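Local coordinates for protein glutathione S-transferase (PDB 2YCD) that binds a glutathione conjugate as a dimeric member of the glutathione transferase superfamily and probably conjugates glutathione to electrophiles such as herbicides, at residues A[37-42]-A[49-54]; A[91-94]-A[99-102]; A[168-173]-A[179-184]. All blocks are in the same frame, centred on the assembly; numbering follows the deposited sequence.

Contact 1 (A[37-42]-A[49-54]); sequences PVRWAL and YHVRRL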
# COMPACT_ATOMS: atom_id res chain seq x y z
N PRO A 37 -7.34 8.60 -9.15
CA PRO A 37 -6.31 7.85 -9.90
C PRO A 37 -6.92 6.82 -10.82
O PRO A 37 -6.37 6.56 -11.88
CB PRO A 37 -5.46 7.18 -8.79
CG PRO A 37 -6.31 7.31 -7.51
CD PRO A 37 -7.07 8.60 -7.70
N VAL A 38 -8.06 6.23 -10.44
CA VAL A 38 -8.75 5.28 -11.31
C VAL A 38 -9.28 5.97 -12.59
O VAL A 38 -9.08 5.47 -13.69
CB VAL A 38 -9.90 4.60 -10.54
CG1 VAL A 38 -10.72 3.71 -11.47
CG2 VAL A 38 -9.34 3.78 -9.36
N ARG A 39 -9.97 7.10 -12.43
CA ARG A 39 -10.45 7.88 -13.57
C ARG A 39 -9.29 8.25 -14.49
O ARG A 39 -9.41 8.17 -15.72
CB ARG A 39 -11.14 9.15 -13.08
CG ARG A 39 -12.44 8.95 -12.31
CD ARG A 39 -12.92 10.34 -11.87
NE ARG A 39 -14.21 10.40 -11.18
CZ ARG A 39 -15.37 10.53 -11.82
NH1 ARG A 39 -15.44 10.48 -13.15
NH2 ARG A 39 -16.48 10.65 -11.11
N TRP A 40 -8.20 8.72 -13.90
CA TRP A 40 -7.04 9.13 -14.68
C TRP A 40 -6.45 7.95 -15.47
O TRP A 40 -6.16 8.07 -16.68
CB TRP A 40 -6.03 9.78 -13.72
CG TRP A 40 -4.79 10.40 -14.36
CD1 TRP A 40 -4.51 10.51 -15.71
CD2 TRP A 40 -3.68 10.99 -13.67
NE1 TRP A 40 -3.29 11.14 -15.88
CE2 TRP A 40 -2.76 11.43 -14.65
CE3 TRP A 40 -3.37 11.16 -12.31
CZ2 TRP A 40 -1.54 12.05 -14.31
CZ3 TRP A 40 -2.17 11.79 -11.97
CH2 TRP A 40 -1.27 12.23 -12.97
N ALA A 41 -6.32 6.79 -14.83
CA ALA A 41 -5.84 5.61 -15.55
C ALA A 41 -6.75 5.25 -16.73
O ALA A 41 -6.26 4.95 -17.83
CB ALA A 41 -5.71 4.42 -14.58
N LEU A 42 -8.06 5.24 -16.50
CA LEU A 42 -9.01 4.96 -17.59
C LEU A 42 -8.87 5.96 -18.73
O LEU A 42 -8.89 5.57 -19.91
CB LEU A 42 -10.45 4.92 -17.06
CG LEU A 42 -10.73 3.76 -16.09
CD1 LEU A 42 -11.98 4.01 -15.26
CD2 LEU A 42 -10.83 2.42 -16.84
N TYR A 49 -15.95 4.82 -19.37
CA TYR A 49 -16.40 4.22 -18.12
C TYR A 49 -17.62 4.96 -17.59
O TYR A 49 -18.05 6.01 -18.13
CB TYR A 49 -15.26 4.22 -17.07
CG TYR A 49 -14.87 5.61 -16.59
CD1 TYR A 49 -13.98 6.39 -17.30
CD2 TYR A 49 -15.41 6.13 -15.42
CE1 TYR A 49 -13.61 7.67 -16.86
CE2 TYR A 49 -15.05 7.41 -14.97
CZ TYR A 49 -14.17 8.17 -15.71
OH TYR A 49 -13.82 9.43 -15.26
N HIS A 50 -18.19 4.39 -16.54
CA HIS A 50 -19.40 4.92 -15.92
C HIS A 50 -19.19 5.02 -14.43
O HIS A 50 -18.28 4.38 -13.87
CB HIS A 50 -20.59 4.00 -16.24
CG HIS A 50 -20.70 3.68 -17.69
ND1 HIS A 50 -21.31 4.53 -18.59
CD2 HIS A 50 -20.20 2.66 -18.42
CE1 HIS A 50 -21.21 4.03 -19.80
NE2 HIS A 50 -20.54 2.89 -19.73
N VAL A 51 -20.00 5.84 -13.77
CA VAL A 51 -19.91 5.96 -12.33
C VAL A 51 -21.24 5.68 -11.66
O VAL A 51 -22.32 5.89 -12.25
CB VAL A 51 -19.35 7.33 -11.86
CG1 VAL A 51 -18.02 7.64 -12.55
CG2 VAL A 51 -20.36 8.46 -12.08
N ARG A 52 -21.15 5.19 -10.43
CA ARG A 52 -22.30 5.04 -9.56
C ARG A 52 -22.04 5.89 -8.33
O ARG A 52 -21.10 5.64 -7.57
CB ARG A 52 -22.49 3.57 -9.18
CG ARG A 52 -23.69 3.30 -8.31
CD ARG A 52 -24.18 1.85 -8.47
NE ARG A 52 -23.15 0.87 -8.13
CZ ARG A 52 -23.03 0.32 -6.92
NH1 ARG A 52 -23.86 0.67 -5.95
NH2 ARG A 52 -22.07 -0.57 -6.69
N ARG A 53 -22.86 6.93 -8.14
CA ARG A 53 -22.68 7.86 -7.03
C ARG A 53 -23.33 7.33 -5.76
O ARG A 53 -24.50 6.93 -5.77
CB ARG A 53 -23.30 9.21 -7.39
CG ARG A 53 -22.64 9.92 -8.57
CD ARG A 53 -23.44 11.17 -8.97
NE ARG A 53 -24.82 10.83 -9.32
CZ ARG A 53 -25.83 11.70 -9.34
NH1 ARG A 53 -25.62 12.98 -9.03
NH2 ARG A 53 -27.04 11.29 -9.67
N LEU A 54 -22.59 7.34 -4.66
CA LEU A 54 -23.09 6.82 -3.40
C LEU A 54 -23.18 7.92 -2.36
O LEU A 54 -22.23 8.66 -2.14
CB LEU A 54 -22.17 5.72 -2.86
CG LEU A 54 -22.02 4.49 -3.76
CD1 LEU A 54 -21.13 3.47 -3.08
CD2 LEU A 54 -23.39 3.90 -4.05
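The ring of Tyr-49 takes Leu-42 on one face and Arg-39 at its edge. CD1 of Leu-42 stands 3.5 Å above the ring plane, displaced toward the rim on the CG side, and lies 3.9 Å from the ring centroid in a CH-pi contact. CB of Leu-42 adds a second touch near the CD1 atom of the tyrosine. At the edge, NH1 of Arg-39 donates a hydrogen bond of 2.9 Å to OH of Tyr-49. The N-H...O angle of 145° makes this bond noticeably bent, and the hydroxyl sits slightly off the guanidinium plane, which is steeply inclined to the ring. The arginine runs from the helix as an extended chain between CG and NE, and crosses the phenol end at about a right angle, its CG 3.3 Å from the tyrosine OH. Tyr-49 reaches back to the helix because its CG sits between the backbone N and the carbonyl carbon (chi1 68°), which stands the ring up from the strand entrance. Beyond it, CG1 of Val-51 approaches the guanidinium obliquely, 3.7 Å from NH2 of Arg-39.

NE of Arg-39 forms a salt bridge with Asp-35, one turn earlier, so two nitrogens of the guanidinium are tethered and its rotation is restricted. Helix 211-225 packs against the same arginine through Ala-216, Ala-219, Gln-220 and Val-223. Helix 35-45 here meets the strand that follows it, within the beta-alpha-beta unit 18-22, 35-45 and 50-54 that opens the thioredoxin-like N-terminal domain of glutathione transferases.

Contact 2 (A[91-94]-A[99-102]); sequences MHIA and GLLP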
# COMPACT_ATOMS: atom_id res chain seq x y z
N MET A 91 -3.72 -1.06 -11.23
CA MET A 91 -2.90 -2.17 -11.72
C MET A 91 -3.62 -2.96 -12.81
O MET A 91 -3.06 -3.26 -13.87
CB MET A 91 -2.52 -3.11 -10.57
CG MET A 91 -1.55 -4.20 -10.98
SD MET A 91 0.09 -3.56 -11.33
CE MET A 91 0.77 -3.51 -9.68
N HIS A 92 -4.88 -3.32 -12.55
CA HIS A 92 -5.67 -4.09 -13.51
C HIS A 92 -5.84 -3.38 -14.84
O HIS A 92 -5.68 -3.99 -15.91
CB HIS A 92 -7.04 -4.44 -12.90
CG HIS A 92 -7.95 -5.18 -13.84
ND1 HIS A 92 -7.75 -6.50 -14.18
CD2 HIS A 92 -9.05 -4.78 -14.50
CE1 HIS A 92 -8.71 -6.89 -15.00
NE2 HIS A 92 -9.50 -5.87 -15.22
N ILE A 93 -6.17 -2.10 -14.79
CA ILE A 93 -6.29 -1.28 -15.99
C ILE A 93 -4.96 -1.28 -16.75
O ILE A 93 -4.93 -1.47 -17.98
CB ILE A 93 -6.72 0.16 -15.62
CG1 ILE A 93 -8.14 0.13 -15.03
CG2 ILE A 93 -6.69 1.08 -16.87
CD1 ILE A 93 -8.53 1.40 -14.23
N ALA A 94 -3.86 -1.08 -16.03
CA ALA A 94 -2.53 -1.00 -16.63
C ALA A 94 -2.06 -2.33 -17.21
O ALA A 94 -1.23 -2.35 -18.13
CB ALA A 94 -1.53 -0.52 -15.60
N GLY A 99 0.29 1.53 -22.38
CA GLY A 99 0.57 2.91 -22.05
C GLY A 99 0.77 3.26 -20.59
O GLY A 99 1.08 4.41 -20.26
N LEU A 100 0.59 2.29 -19.70
CA LEU A 100 0.76 2.53 -18.27
C LEU A 100 1.80 1.63 -17.58
O LEU A 100 2.21 1.91 -16.45
CB LEU A 100 -0.58 2.42 -17.54
CG LEU A 100 -1.58 3.56 -17.81
CD1 LEU A 100 -2.86 3.37 -17.02
CD2 LEU A 100 -0.97 4.92 -17.49
N LEU A 101 2.20 0.55 -18.25
CA LEU A 101 3.27 -0.33 -17.76
C LEU A 101 4.18 -0.64 -18.93
O LEU A 101 3.71 -0.90 -20.04
CB LEU A 101 2.69 -1.61 -17.17
CG LEU A 101 2.05 -1.55 -15.78
CD1 LEU A 101 1.45 -2.91 -15.40
CD2 LEU A 101 3.04 -1.09 -14.70
N PRO A 102 5.50 -0.58 -18.71
CA PRO A 102 6.38 -0.91 -19.84
C PRO A 102 6.37 -2.41 -20.13
O PRO A 102 6.02 -3.23 -19.27
CB PRO A 102 7.75 -0.42 -19.38
CG PRO A 102 7.68 -0.48 -17.87
CD PRO A 102 6.25 -0.18 -17.51
O HOH W 1 -0.09 -0.54 -19.88
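Ala-94 directs its methyl group into the angle between Leu-100 and Leu-101, whose CB atoms both head back toward the helix. This is where helix 86-96, the last helix of the thioredoxin-like N-terminal domain, gives way to the linker leading to helix 105-135 of the all-helical C-terminal domain. The linker folds back on the helix that it leaves, and the small alanine lets it come close: CB of Ala-94 is 3.6 Å from CB of Leu-100 and 3.7 Å from CG of Leu-101.

The two leucines share a first torsion, with CG anti to the carbonyl carbon (chi1 -71° and -76°), yet their branches part around the methyl. Leu-100 extends its CD1 toward CG2 of Ile-93, a looser approach of 4.5 Å. Leu-101 instead carries CD1 past the alanine methyl toward Met-91, whose chain begins by pointing away from the linker and then turns at chi2 (70°), which in one of its two conformers leaves SD 4.3 Å from CD1 of Leu-101. The five touching side chains are all buried, and the contact between them is wholly apolar.

Leu-100 also rests on Ala-41 and Val-45 of helix 35-45 and on Ile-179 of helix 176-185, while Leu-101 lies on Arg-108 and Thr-111 of helix 105-135. Met-91 packs on Phe-116 of the second subunit, placing this face of the helix at the dimer interface. Polar backbone groups are joined through a water 2.8 Å from O of Ala-94 that accepts from N of Leu-100 at 2.9 Å.

Contact 3 (A[168-173]-A[179-184]); sequences EWLEGS and ILMICV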
# COMPACT_ATOMS: atom_id res chain seq x y z
N GLU A 168 11.93 12.99 -15.68
CA GLU A 168 10.59 13.45 -16.05
C GLU A 168 9.55 12.67 -15.23
O GLU A 168 8.65 13.28 -14.66
CB GLU A 168 10.34 13.26 -17.55
CG GLU A 168 9.09 13.99 -18.03
CD GLU A 168 8.80 13.75 -19.51
OE1 GLU A 168 9.54 12.98 -20.15
OE2 GLU A 168 7.81 14.32 -20.01
N TRP A 169 9.71 11.35 -15.18
CA TRP A 169 8.78 10.45 -14.50
C TRP A 169 9.57 9.49 -13.62
O TRP A 169 10.80 9.45 -13.69
CB TRP A 169 7.92 9.69 -15.51
CG TRP A 169 7.22 10.59 -16.50
CD1 TRP A 169 7.46 10.67 -17.85
CD2 TRP A 169 6.18 11.55 -16.23
NE1 TRP A 169 6.63 11.61 -18.42
CE2 TRP A 169 5.85 12.17 -17.44
CE3 TRP A 169 5.50 11.94 -15.06
CZ2 TRP A 169 4.86 13.15 -17.54
CZ3 TRP A 169 4.52 12.93 -15.16
CH2 TRP A 169 4.22 13.52 -16.39
N LEU A 170 8.88 8.71 -12.80
CA LEU A 170 9.57 7.81 -11.87
C LEU A 170 10.38 6.69 -12.54
O LEU A 170 11.48 6.37 -12.07
CB LEU A 170 8.58 7.21 -10.86
CG LEU A 170 7.97 8.18 -9.84
CD1 LEU A 170 6.75 7.54 -9.22
CD2 LEU A 170 8.95 8.63 -8.76
N GLU A 171 9.84 6.06 -13.58
CA GLU A 171 10.52 4.94 -14.26
C GLU A 171 10.46 5.08 -15.77
O GLU A 171 9.67 4.41 -16.44
CB GLU A 171 9.92 3.58 -13.83
CG GLU A 171 10.52 2.34 -14.53
CD GLU A 171 12.04 2.26 -14.44
OE1 GLU A 171 12.61 2.50 -13.35
OE2 GLU A 171 12.67 1.95 -15.48
N GLY A 172 11.30 5.95 -16.32
CA GLY A 172 11.32 6.16 -17.75
C GLY A 172 10.07 6.87 -18.23
O GLY A 172 9.85 8.03 -17.88
N SER A 173 9.24 6.18 -18.99
CA SER A 173 8.04 6.77 -19.55
C SER A 173 6.95 6.92 -18.49
O SER A 173 6.95 6.19 -17.49
CB SER A 173 7.50 5.89 -20.69
OG SER A 173 8.43 5.83 -21.76
N ILE A 179 0.76 8.03 -11.86
CA ILE A 179 -0.64 8.31 -11.51
C ILE A 179 -0.82 8.21 -9.99
O ILE A 179 -1.35 9.13 -9.34
CB ILE A 179 -1.60 7.36 -12.22
CG1 ILE A 179 -1.60 7.63 -13.74
CG2 ILE A 179 -3.01 7.46 -11.61
CD1 ILE A 179 -2.56 6.71 -14.53
N LEU A 180 -0.38 7.10 -9.41
CA LEU A 180 -0.58 6.90 -7.97
C LEU A 180 0.23 7.89 -7.14
O LEU A 180 -0.27 8.48 -6.16
CB LEU A 180 -0.25 5.46 -7.57
CG LEU A 180 -1.20 4.40 -8.16
CD1 LEU A 180 -0.67 3.01 -7.85
CD2 LEU A 180 -2.65 4.57 -7.63
N MET A 181 1.48 8.12 -7.54
CA MET A 181 2.34 9.03 -6.78
C MET A 181 1.86 10.49 -6.84
O MET A 181 1.85 11.18 -5.81
CB MET A 181 3.79 8.94 -7.28
CG MET A 181 4.78 9.75 -6.42
SD MET A 181 5.07 9.04 -4.78
CE MET A 181 6.15 7.66 -5.20
N ILE A 182 1.47 10.94 -8.02
CA ILE A 182 0.99 12.31 -8.14
C ILE A 182 -0.32 12.52 -7.39
O ILE A 182 -0.51 13.54 -6.73
CB ILE A 182 0.95 12.75 -9.61
CG1 ILE A 182 2.39 12.91 -10.09
CG2 ILE A 182 0.18 14.08 -9.78
CD1 ILE A 182 2.56 13.08 -11.60
N CYS A 183 -1.24 11.56 -7.45
CA CYS A 183 -2.48 11.72 -6.71
C CYS A 183 -2.25 11.76 -5.20
O CYS A 183 -2.92 12.52 -4.49
CB CYS A 183 -3.51 10.65 -7.09
SG CYS A 183 -4.18 10.84 -8.78
N VAL A 184 -1.28 10.98 -4.72
CA VAL A 184 -0.89 11.02 -3.30
C VAL A 184 -0.28 12.40 -2.95
O VAL A 184 -0.68 13.04 -1.97
CB VAL A 184 0.09 9.83 -2.98
CG1 VAL A 184 0.91 10.07 -1.72
CG2 VAL A 184 -0.70 8.49 -2.90
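Met-181 and Ile-182, consecutive on helix 176-185, receive Leu-170 and Trp-169 of the preceding loop in reversed order. Met-181 comes first: its CB meets CD1 of Leu-170 at 3.8 Å, the two side chains crossing at about a right angle. With CG anti to the backbone N (chi1 -174°) and the chain bent at both following torsions, the methionine curls round the same leucine methyl, and its CE returns to 4.1 Å from CD1 of Leu-170. Next, Ile-182 sends CD1 to the edge of the Trp-169 indole, near the ring plane and 4.1 Å from CZ3. Further along, the N-H groups of Cys-183 and Val-184 hydrogen-bond to the carbonyls of Ile-179 and Leu-180 in regular helical fashion.

The backbone N of Leu-170 is hydrogen-bonded to OD1 of Asp-178, which ties the loop to the helix just ahead of Ile-179. Tyr-203 of helix 198-208 touches all four side chains of the contact, Met-181 also leans on Trp-114 of helix 105-135, and Ile-179 and Cys-183 face Pro-37 and Trp-40 of helix 35-45, across the boundary between the two domains.

In the fold
The three contacts follow one another along the chain and meet around helix 35-45. Contact 1 is partly buried and is the one with a direct side-chain hydrogen bond, set beside a CH-pi contact; contacts 2 and 3 are buried and join apolar side chains, contact 2 adding a water bridge between backbones. Contact 1 belongs to the N-terminal domain and contact 3 to the C-terminal helices, whereas contact 2 joins the last N-terminal helix to the linker that follows it. Ile-93 of contact 2 meets Leu-42 of contact 1, while contact 3 packs against helix 35-45, where Ile-179 meets Ala-41, and against the linker, so the apolar core continues across the domain boundary.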